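PDB 4MDB: mariner Mos1 transposase from Drosophila mauritiana, which cuts the Mos1 transposon out of DNA and pastes it into a new site, using divalent metal ions held in an RNase H-fold catalytic domain. Local coordinates for residues 127-131 against 132-136; 186-189 against 190-194; 201-204 against 205-209. The protein carries 1 engineered substitution. One frame throughout, in Å; residues are numbered along the deposited sequence.

Contact 1: 127-131 against 132-136; sequences LHDNA and PSHTA. With MG (magnesium ion), chain D; RLT (N-(4-fluorobenzyl)-5-hydroxy-1-methyl-2-(1-methyl-1-{[(5-methyl-1,3,4-oxadiazol-2-yl)carbonyl]amino}ethyl)-6-oxo-1,6-di hydropyrimidine-4-carboxamide), chain B.
His-134 turns back from the short helix 132-135 onto the loop before it, and its ring bonds the backbone carbonyl of Asp-129. ND1 donates to Asp-129 O at 2.8 Å. The oxygen lies close to the ring plane, while the nitrogen stands well above the carbonyl plane. The bond is bent, with an N-H...O angle of 145°. The backbone N of His-134 donates to Ala-131 O, also at 2.8 Å, so both backbone and ring are tied to the loop. A third bond joins NE2 to Glu-37 OE1. His-128 ND1 bonds Tyr-99 OH, and a water bridges His-128 NE2 and His-134 O.

Metal bonding comes from the Asp-129 carboxylate. OD2 binds a magnesium ion at 2.1 Å, and Asp-36 shares that ion. OD1 accepts hydrogen bonds from a metal-bound water and, weakly, from Ala-131 N. Raltegravir adds two oxygens, OAE and OAH. This is the RNase H-like site of the DDD transposases, with Asp-129 in the loop after strand 125-127.

The remaining contacts are ring packing. Ala-131 CB sits over the centre of one face of His-134, 3.9 Å from the centroid. The rings of His-128 and His-134 are nearly parallel, but displaced so far that little of one faces the other.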
loop_
_atom_site.group_PDB
_atom_site.type_symbol
_atom_site.label_atom_id
_atom_site.label_comp_id
_atom_site.label_asym_id
_atom_site.label_seq_id
_atom_site.Cartn_x
_atom_site.Cartn_y
_atom_site.Cartn_z
ATOM N N LEU A 127 1.327 -1.091 -6.551
ATOM C CA LEU A 127 1.394 -2.267 -5.686
ATOM C C LEU A 127 0.314 -2.220 -4.660
ATOM O O LEU A 127 0.321 -1.355 -3.742
ATOM C CB LEU A 127 2.781 -2.394 -5.050
ATOM C CG LEU A 127 3.033 -3.522 -4.008
ATOM C CD1 LEU A 127 2.856 -4.836 -4.738
ATOM C CD2 LEU A 127 4.450 -3.319 -3.537
ATOM N N HIS A 128 -0.642 -3.120 -4.849
ATOM C CA HIS A 128 -1.712 -3.289 -3.866
ATOM C C HIS A 128 -1.999 -4.751 -3.679
ATOM O O HIS A 128 -1.627 -5.561 -4.489
ATOM C CB HIS A 128 -3.001 -2.459 -4.233
ATOM C CG HIS A 128 -3.725 -2.873 -5.458
ATOM N ND1 HIS A 128 -4.966 -2.357 -5.779
ATOM C CD2 HIS A 128 -3.393 -3.694 -6.486
ATOM C CE1 HIS A 128 -5.382 -2.878 -6.916
ATOM N NE2 HIS A 128 -4.448 -3.681 -7.374
ATOM N N ASP A 129 -2.708 -5.053 -2.606
ATOM C CA ASP A 129 -3.003 -6.463 -2.364
ATOM C C ASP A 129 -4.246 -6.998 -3.084
ATOM O O ASP A 129 -4.911 -6.306 -3.834
ATOM C CB ASP A 129 -2.926 -6.727 -0.882
ATOM C CG ASP A 129 -4.066 -6.159 -0.051
ATOM O OD1 ASP A 129 -5.126 -5.971 -0.610
ATOM O OD2 ASP A 129 -3.894 -5.827 1.190
ATOM N N ASN A 130 -4.533 -8.288 -2.840
ATOM C CA ASN A 130 -5.566 -9.001 -3.573
ATOM C C ASN A 130 -6.941 -8.997 -2.981
ATOM O O ASN A 130 -7.709 -9.903 -3.257
ATOM C CB ASN A 130 -5.157 -10.478 -3.761
ATOM C CG ASN A 130 -3.848 -10.614 -4.416
ATOM O OD1 ASN A 130 -3.733 -10.381 -5.623
ATOM N ND2 ASN A 130 -2.803 -10.857 -3.605
ATOM N N ALA A 131 -7.263 -8.014 -2.171
ATOM C CA ALA A 131 -8.592 -7.785 -1.703
ATOM C C ALA A 131 -9.525 -7.779 -2.895
ATOM O O ALA A 131 -9.198 -7.298 -3.978
ATOM C CB ALA A 131 -8.721 -6.519 -0.919
ATOM N N PRO A 132 -10.677 -8.449 -2.736
ATOM C CA PRO A 132 -11.604 -8.551 -3.905
ATOM C C PRO A 132 -11.955 -7.236 -4.589
ATOM O O PRO A 132 -11.972 -7.214 -5.827
ATOM C CB PRO A 132 -12.866 -9.219 -3.303
ATOM C CG PRO A 132 -12.298 -10.037 -2.205
ATOM C CD PRO A 132 -11.112 -9.263 -1.592
ATOM N N SER A 133 -12.189 -6.154 -3.861
ATOM C CA SER A 133 -12.473 -4.852 -4.518
ATOM C C SER A 133 -11.304 -4.336 -5.323
ATOM O O SER A 133 -11.510 -3.538 -6.279
ATOM C CB SER A 133 -12.908 -3.765 -3.559
ATOM O OG SER A 133 -11.920 -3.445 -2.601
ATOM N N HIS A 134 -10.132 -4.832 -5.003
ATOM C CA HIS A 134 -8.887 -4.465 -5.772
ATOM C C HIS A 134 -8.790 -5.189 -7.122
ATOM O O HIS A 134 -8.006 -4.791 -7.970
ATOM C CB HIS A 134 -7.643 -4.795 -4.958
ATOM C CG HIS A 134 -7.482 -3.994 -3.709
ATOM N ND1 HIS A 134 -6.327 -4.017 -2.964
ATOM C CD2 HIS A 134 -8.291 -3.116 -3.097
ATOM C CE1 HIS A 134 -6.428 -3.196 -1.952
ATOM N NE2 HIS A 134 -7.634 -2.664 -1.993
ATOM N N THR A 135 -9.541 -6.263 -7.316
ATOM C CA THR A 135 -9.371 -7.040 -8.581
ATOM C C THR A 135 -10.705 -7.173 -9.293
ATOM O O THR A 135 -10.760 -7.898 -10.300
ATOM C CB THR A 135 -8.826 -8.462 -8.348
ATOM O OG1 THR A 135 -9.785 -9.182 -7.568
ATOM C CG2 THR A 135 -7.477 -8.453 -7.590
ATOM N N ALA A 136 -11.743 -6.481 -8.810
ATOM C CA ALA A 136 -13.075 -6.541 -9.476
ATOM C C ALA A 136 -13.019 -5.989 -10.880
ATOM O O ALA A 136 -12.148 -5.196 -11.183
ATOM C CB ALA A 136 -14.128 -5.754 -8.727
HETATM MG MG MG D . -5.037 -4.996 2.723
HETATM C CAA RLT B . -5.647 -13.946 0.772
HETATM C CAB RLT B . -2.503 -8.239 7.957
HETATM C CAC RLT B . -3.129 -11.127 7.167
HETATM C CAD RLT B . -5.380 -9.986 8.262
HETATM O OAE RLT B . -5.996 -6.798 2.873
HETATM O OAF RLT B . -3.835 -11.358 4.247
HETATM O OAG RLT B . -2.442 -6.202 6.534
HETATM O OAH RLT B . -3.843 -5.695 4.317
HETATM F FAI RLT B . -6.527 -12.567 -1.375
HETATM C CAJ RLT B . -6.017 -10.613 -0.091
HETATM C CAK RLT B . -8.103 -11.732 0.231
HETATM C CAL RLT B . -6.373 -9.675 0.900
HETATM C CAM RLT B . -8.466 -10.804 1.216
HETATM C CAN RLT B . -8.036 -8.797 2.650
HETATM N NAO RLT B . -7.307 -13.651 2.825
HETATM N NAP RLT B . -7.090 -12.958 4.046
HETATM N NAQ RLT B . -5.144 -9.092 5.300
HETATM N NAR RLT B . -6.932 -8.767 3.617
HETATM N NAS RLT B . -5.334 -11.316 6.041
HETATM O OAT RLT B . -5.235 -12.774 2.754
HETATM C CAU RLT B . -5.972 -7.798 3.539
HETATM C CAV RLT B . -4.922 -11.633 4.782
HETATM C CAW RLT B . -6.163 -13.501 2.108
HETATM C CAX RLT B . -6.887 -11.654 -0.429
HETATM C CAY RLT B . -7.619 -9.763 1.564
HETATM C CAZ RLT B . -4.128 -6.838 4.958
HETATM C CBA RLT B . -5.840 -12.435 3.934
HETATM C CBB RLT B . -5.016 -7.918 4.570
HETATM C CBC RLT B . -4.359 -9.300 6.389
HETATM C CBD RLT B . -3.263 -7.063 6.090
HETATM N NBE RLT B . -3.443 -8.267 6.792
HETATM C CBF RLT B . -4.600 -10.713 7.131
HETATM O O HOH W 1 -5.553 -5.190 -9.618
HETATM O O HOH W 2 -6.512 -4.526 1.338
HETATM O O HOH W 3 -6.291 -4.074 4.126
#

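Contact 2: 186-189 against 190-194; sequences VKKW and LDEWF
Trp-189 and Trp-193 lie one turn apart on helix 183-196 and point the same way. In Trp-189, CG is anti to the backbone N (chi1 -174°), and the indole projects outward and leans toward Trp-193. CB sits beside the N of the next residue, Leu-190, as the chain itself requires. CG and CD2 pass near the same nitrogen, farther off. CE3 and CZ3 then reach Leu-190 CD2, each at 3.9 Å. At the far rim, CH2 lies 3.7 Å from Trp-193 CG, over one face of that indole. CZ2 is 3.7 Å from Trp-193 CD1. Trp-193 CB in turn stands over the face of the six-membered ring of Trp-189, a CH-pi contact. The two indoles are 16° from parallel, with a large offset that leaves only their margins facing.

The backbone bonds are those of a regular alpha helix, such as Leu-190 N to Val-186 O at 2.8 Å. On another side, Lys-188 NZ makes a salt bridge to Glu-192 OE2 at 3.3 Å, weak as a hydrogen bond. The lysine chain is bent, and the glutamate is extended beyond CG. Asp-191 OD1 bonds Tyr-85 OH.

The helix packs between helix 162-175 and the sheet. Trp-189 and Trp-193 rest on helix 162-175, while Val-186 and Leu-190 lie on strands 81-87 and 32-42 of the RNase H-like sheet.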
loop_
_atom_site.group_PDB
_atom_site.type_symbol
_atom_site.label_atom_id
_atom_site.label_comp_id
_atom_site.label_asym_id
_atom_site.label_seq_id
_atom_site.Cartn_x
_atom_site.Cartn_y
_atom_site.Cartn_z
ATOM N N VAL A 186 -9.034 11.781 14.391
ATOM C CA VAL A 186 -8.229 10.821 13.603
ATOM C C VAL A 186 -7.575 11.510 12.400
ATOM O O VAL A 186 -6.373 11.393 12.183
ATOM C CB VAL A 186 -9.070 9.612 13.181
ATOM C CG1 VAL A 186 -8.234 8.593 12.382
ATOM C CG2 VAL A 186 -9.698 8.922 14.372
ATOM N N LYS A 187 -8.369 12.228 11.616
ATOM C CA LYS A 187 -7.845 12.921 10.448
ATOM C C LYS A 187 -6.677 13.884 10.796
ATOM O O LYS A 187 -5.614 13.876 10.142
ATOM C CB LYS A 187 -9.010 13.659 9.781
ATOM C CG LYS A 187 -8.912 13.829 8.271
ATOM C CD LYS A 187 -10.297 14.110 7.675
ATOM C CE LYS A 187 -10.317 14.155 6.138
ATOM N NZ LYS A 187 -10.344 12.800 5.517
ATOM N N LYS A 188 -6.841 14.709 11.831
ATOM C CA LYS A 188 -5.732 15.537 12.276
ATOM C C LYS A 188 -4.515 14.749 12.776
ATOM O O LYS A 188 -3.361 15.088 12.481
ATOM C CB LYS A 188 -6.140 16.475 13.423
ATOM C CG LYS A 188 -5.024 17.498 13.720
ATOM C CD LYS A 188 -5.123 18.680 12.744
ATOM C CE LYS A 188 -3.761 19.158 12.252
ATOM N NZ LYS A 188 -2.930 19.777 13.337
ATOM N N TRP A 189 -4.756 13.728 13.581
ATOM C CA TRP A 189 -3.644 12.917 14.036
ATOM C C TRP A 189 -2.890 12.357 12.802
ATOM O O TRP A 189 -1.650 12.430 12.729
ATOM C CB TRP A 189 -4.125 11.781 14.934
ATOM C CG TRP A 189 -3.025 11.066 15.490
ATOM C CD1 TRP A 189 -2.315 11.394 16.590
ATOM C CD2 TRP A 189 -2.429 9.869 14.964
ATOM N NE1 TRP A 189 -1.317 10.496 16.785
ATOM C CE2 TRP A 189 -1.358 9.551 15.791
ATOM C CE3 TRP A 189 -2.670 9.081 13.847
ATOM C CZ2 TRP A 189 -0.551 8.448 15.567
ATOM C CZ3 TRP A 189 -1.822 7.984 13.619
ATOM C CH2 TRP A 189 -0.820 7.689 14.444
ATOM N N LEU A 190 -3.648 11.876 11.819
ATOM C CA LEU A 190 -2.951 11.316 10.608
ATOM C C LEU A 190 -2.231 12.376 9.818
ATOM O O LEU A 190 -1.108 12.166 9.406
ATOM C CB LEU A 190 -3.917 10.542 9.710
ATOM C CG LEU A 190 -4.552 9.289 10.238
ATOM C CD1 LEU A 190 -5.754 8.992 9.426
ATOM C CD2 LEU A 190 -3.592 8.125 10.189
ATOM N N ASP A 191 -2.870 13.522 9.574
ATOM C CA ASP A 191 -2.179 14.651 8.927
ATOM C C ASP A 191 -0.877 14.966 9.583
ATOM O O ASP A 191 0.153 15.038 8.908
ATOM C CB ASP A 191 -3.060 15.915 8.883
ATOM C CG ASP A 191 -4.191 15.787 7.914
ATOM O OD1 ASP A 191 -4.105 14.941 6.980
ATOM O OD2 ASP A 191 -5.203 16.517 8.091
ATOM N N GLU A 192 -0.873 15.108 10.896
ATOM C CA GLU A 192 0.363 15.437 11.618
ATOM C C GLU A 192 1.417 14.320 11.581
ATOM O O GLU A 192 2.599 14.574 11.445
ATOM C CB GLU A 192 0.138 15.778 13.104
ATOM C CG GLU A 192 -0.612 17.048 13.442
ATOM C CD GLU A 192 -0.684 17.269 14.954
ATOM O OE1 GLU A 192 0.380 17.177 15.627
ATOM O OE2 GLU A 192 -1.800 17.526 15.474
ATOM N N TRP A 193 0.944 13.089 11.715
ATOM C CA TRP A 193 1.801 11.941 11.869
ATOM C C TRP A 193 2.456 11.720 10.511
ATOM O O TRP A 193 3.658 11.532 10.421
ATOM C CB TRP A 193 0.987 10.687 12.318
ATOM C CG TRP A 193 1.887 9.464 12.601
ATOM C CD1 TRP A 193 2.579 9.176 13.766
ATOM C CD2 TRP A 193 2.244 8.419 11.673
ATOM N NE1 TRP A 193 3.327 8.043 13.597
ATOM C CE2 TRP A 193 3.149 7.568 12.325
ATOM C CE3 TRP A 193 1.917 8.162 10.348
ATOM C CZ2 TRP A 193 3.671 6.405 11.712
ATOM C CZ3 TRP A 193 2.504 7.048 9.724
ATOM C CH2 TRP A 193 3.316 6.189 10.420
ATOM N N PHE A 194 1.670 11.767 9.462
ATOM C CA PHE A 194 2.261 11.601 8.103
ATOM C C PHE A 194 3.330 12.662 7.805
ATOM O O PHE A 194 4.402 12.402 7.256
ATOM C CB PHE A 194 1.189 11.615 7.004
ATOM C CG PHE A 194 0.289 10.383 6.953
ATOM C CD1 PHE A 194 0.803 9.089 7.111
ATOM C CD2 PHE A 194 -1.039 10.520 6.631
ATOM C CE1 PHE A 194 -0.043 7.998 7.020
ATOM C CE2 PHE A 194 -1.905 9.419 6.553
ATOM C CZ PHE A 194 -1.397 8.169 6.731
#

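Contact 3: 201-204 against 205-209; sequences FYWR and GIHKL
From Phe-201 to Lys-208 the backbone keeps i to i+4 bonding: Gly-205 N, Ile-206 N, His-207 N and Lys-208 N donate to the carbonyls of Phe-201, Tyr-202, Trp-203 and Arg-204. The first two bonds are long, and Ile-206 N to Tyr-202 O measures 3.3 Å. His-207 N to Trp-203 O is shorter, at 2.9 Å.

The main side-chain contact is an offset stack of His-207 on Trp-203. The imidazole and the five-membered ring of the indole have centroids 3.9 Å apart, and their planes differ by 11°. The closest atoms are His-207 CD2 and Trp-203 CE2, at 3.4 Å. Both lie toward the rim of the facing ring. A chi1 of -171° leans the indole of Trp-203 forward, with its face to the imidazole of His-207. His-207 CB adds a CH-pi contact over the six-membered ring of the indole. His-207 NE2 and Trp-203 NE1 come within 3.3 Å, but this is stacking contact and not a hydrogen bond. NE2 bonds Gln-79 OE1 instead. Trp-203 O also lies in the plane of the imidazole, at its edge, 3.2 Å from His-207 CD2.

Ile-206 CG1 packs against Tyr-202 O. Lys-208 runs extended past Arg-204 O, with CB 3.5 Å from that oxygen, and its NZ bonds His-166 ND1. Phe-201 CD2 stands over the centre of the Tyr-202 ring.

This short helix 199-207 lies across several elements. Tyr-202 and Ile-206 face Trp-77 of strand 69-78, and Ile-206 also meets Thr-34 of strand 32-42. Phe-201, and Lys-208 and Leu-209 just beyond the helix, touch helix 162-175.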
loop_
_atom_site.group_PDB
_atom_site.type_symbol
_atom_site.label_atom_id
_atom_site.label_comp_id
_atom_site.label_asym_id
_atom_site.label_seq_id
_atom_site.Cartn_x
_atom_site.Cartn_y
_atom_site.Cartn_z
ATOM N N PHE A 201 12.111 8.239 5.801
ATOM C CA PHE A 201 11.298 7.145 6.334
ATOM C C PHE A 201 10.501 6.481 5.208
ATOM O O PHE A 201 10.388 5.241 5.181
ATOM C CB PHE A 201 10.313 7.752 7.327
ATOM C CG PHE A 201 9.212 6.844 7.752
ATOM C CD1 PHE A 201 9.382 5.946 8.793
ATOM C CD2 PHE A 201 7.988 6.851 7.080
ATOM C CE1 PHE A 201 8.316 5.153 9.194
ATOM C CE2 PHE A 201 6.954 6.047 7.474
ATOM C CZ PHE A 201 7.141 5.158 8.498
ATOM N N TYR A 202 9.946 7.294 4.304
ATOM C CA TYR A 202 9.151 6.765 3.181
ATOM C C TYR A 202 10.043 6.036 2.198
ATOM O O TYR A 202 9.731 4.908 1.731
ATOM C CB TYR A 202 8.342 7.871 2.516
ATOM C CG TYR A 202 7.302 8.422 3.438
ATOM C CD1 TYR A 202 6.147 7.711 3.717
ATOM C CD2 TYR A 202 7.476 9.650 4.098
ATOM C CE1 TYR A 202 5.174 8.176 4.576
ATOM C CE2 TYR A 202 6.478 10.131 4.934
ATOM C CZ TYR A 202 5.332 9.418 5.182
ATOM O OH TYR A 202 4.324 9.943 6.037
ATOM N N TRP A 203 11.205 6.665 1.917
ATOM C CA TRP A 203 12.185 6.066 1.030
ATOM C C TRP A 203 12.631 4.674 1.556
ATOM O O TRP A 203 12.614 3.715 0.804
ATOM C CB TRP A 203 13.375 6.998 0.823
ATOM C CG TRP A 203 14.352 6.598 -0.219
ATOM C CD1 TRP A 203 14.308 6.941 -1.536
ATOM C CD2 TRP A 203 15.428 5.736 -0.066
ATOM N NE1 TRP A 203 15.347 6.355 -2.223
ATOM C CE2 TRP A 203 16.039 5.579 -1.342
ATOM C CE3 TRP A 203 15.956 5.068 1.009
ATOM C CZ2 TRP A 203 17.161 4.790 -1.522
ATOM C CZ3 TRP A 203 17.131 4.255 0.792
ATOM C CH2 TRP A 203 17.649 4.110 -0.421
ATOM N N ARG A 204 12.984 4.603 2.809
ATOM C CA ARG A 204 13.410 3.319 3.387
ATOM C C ARG A 204 12.339 2.224 3.254
ATOM O O ARG A 204 12.631 1.060 2.931
ATOM C CB ARG A 204 13.867 3.508 4.833
ATOM C CG ARG A 204 15.219 4.221 4.984
ATOM C CD ARG A 204 15.704 4.152 6.453
ATOM N NE ARG A 204 14.914 5.038 7.281
ATOM C CZ ARG A 204 15.243 6.301 7.571
ATOM N NH1 ARG A 204 16.391 6.827 7.127
ATOM N NH2 ARG A 204 14.419 7.038 8.327
ATOM N N GLY A 205 11.091 2.566 3.513
ATOM C CA GLY A 205 10.052 1.588 3.464
ATOM C C GLY A 205 9.906 0.928 2.110
ATOM O O GLY A 205 9.735 -0.281 1.997
ATOM N N ILE A 206 10.053 1.716 1.058
ATOM C CA ILE A 206 9.951 1.212 -0.296
ATOM C C ILE A 206 11.247 0.454 -0.640
ATOM O O ILE A 206 11.222 -0.615 -1.276
ATOM C CB ILE A 206 9.765 2.366 -1.311
ATOM C CG1 ILE A 206 8.394 3.108 -1.120
ATOM C CG2 ILE A 206 9.864 1.937 -2.770
ATOM C CD1 ILE A 206 7.157 2.243 -1.287
ATOM N N HIS A 207 12.394 1.015 -0.289
ATOM C CA HIS A 207 13.674 0.363 -0.682
ATOM C C HIS A 207 14.079 -0.857 0.180
ATOM O O HIS A 207 15.074 -1.534 -0.128
ATOM C CB HIS A 207 14.751 1.467 -0.814
ATOM C CG HIS A 207 14.522 2.338 -2.013
ATOM N ND1 HIS A 207 15.208 2.192 -3.189
ATOM C CD2 HIS A 207 13.627 3.333 -2.239
ATOM C CE1 HIS A 207 14.783 3.057 -4.076
ATOM N NE2 HIS A 207 13.814 3.764 -3.525
ATOM N N LYS A 208 13.295 -1.207 1.182
ATOM C CA LYS A 208 13.370 -2.465 1.879
ATOM C C LYS A 208 12.891 -3.636 0.996
ATOM O O LYS A 208 13.052 -4.763 1.405
ATOM C CB LYS A 208 12.496 -2.410 3.166
ATOM C CG LYS A 208 13.190 -2.077 4.501
ATOM C CD LYS A 208 12.105 -1.623 5.466
ATOM C CE LYS A 208 12.503 -1.474 6.934
ATOM N NZ LYS A 208 11.259 -1.233 7.757
ATOM N N LEU A 209 12.237 -3.358 -0.129
ATOM C CA LEU A 209 11.554 -4.445 -0.904
ATOM C C LEU A 209 12.542 -5.549 -1.340
ATOM O O LEU A 209 12.301 -6.728 -1.128
ATOM C CB LEU A 209 10.716 -3.954 -2.090
ATOM C CG LEU A 209 9.340 -3.374 -1.717
ATOM C CD1 LEU A 209 8.727 -2.557 -2.854
ATOM C CD2 LEU A 209 8.398 -4.534 -1.341
#

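All three contacts are local and mix buried with exposed residues. In contact 1 both histidines and Asp-129 are buried, and its polar and metal bonds serve the active site. Contacts 2 and 3 are single-helix contacts, each with a tryptophan leaning toward the aromatic residue four positions on. Their buried residues include Val-186 and Leu-190, and Tyr-202, Gly-205 and Ile-206. Lys-188, Glu-192, Trp-203 and Arg-204 are exposed. The rings in contact 3 overlap more than those in contact 2, which adds a surface salt bridge. Both helices pack on helix 162-175 and on strand 32-42, and a probable hydrogen bond joins Tyr-202 OH to Phe-194 O. Contact 1 lies across the chain's centre from each.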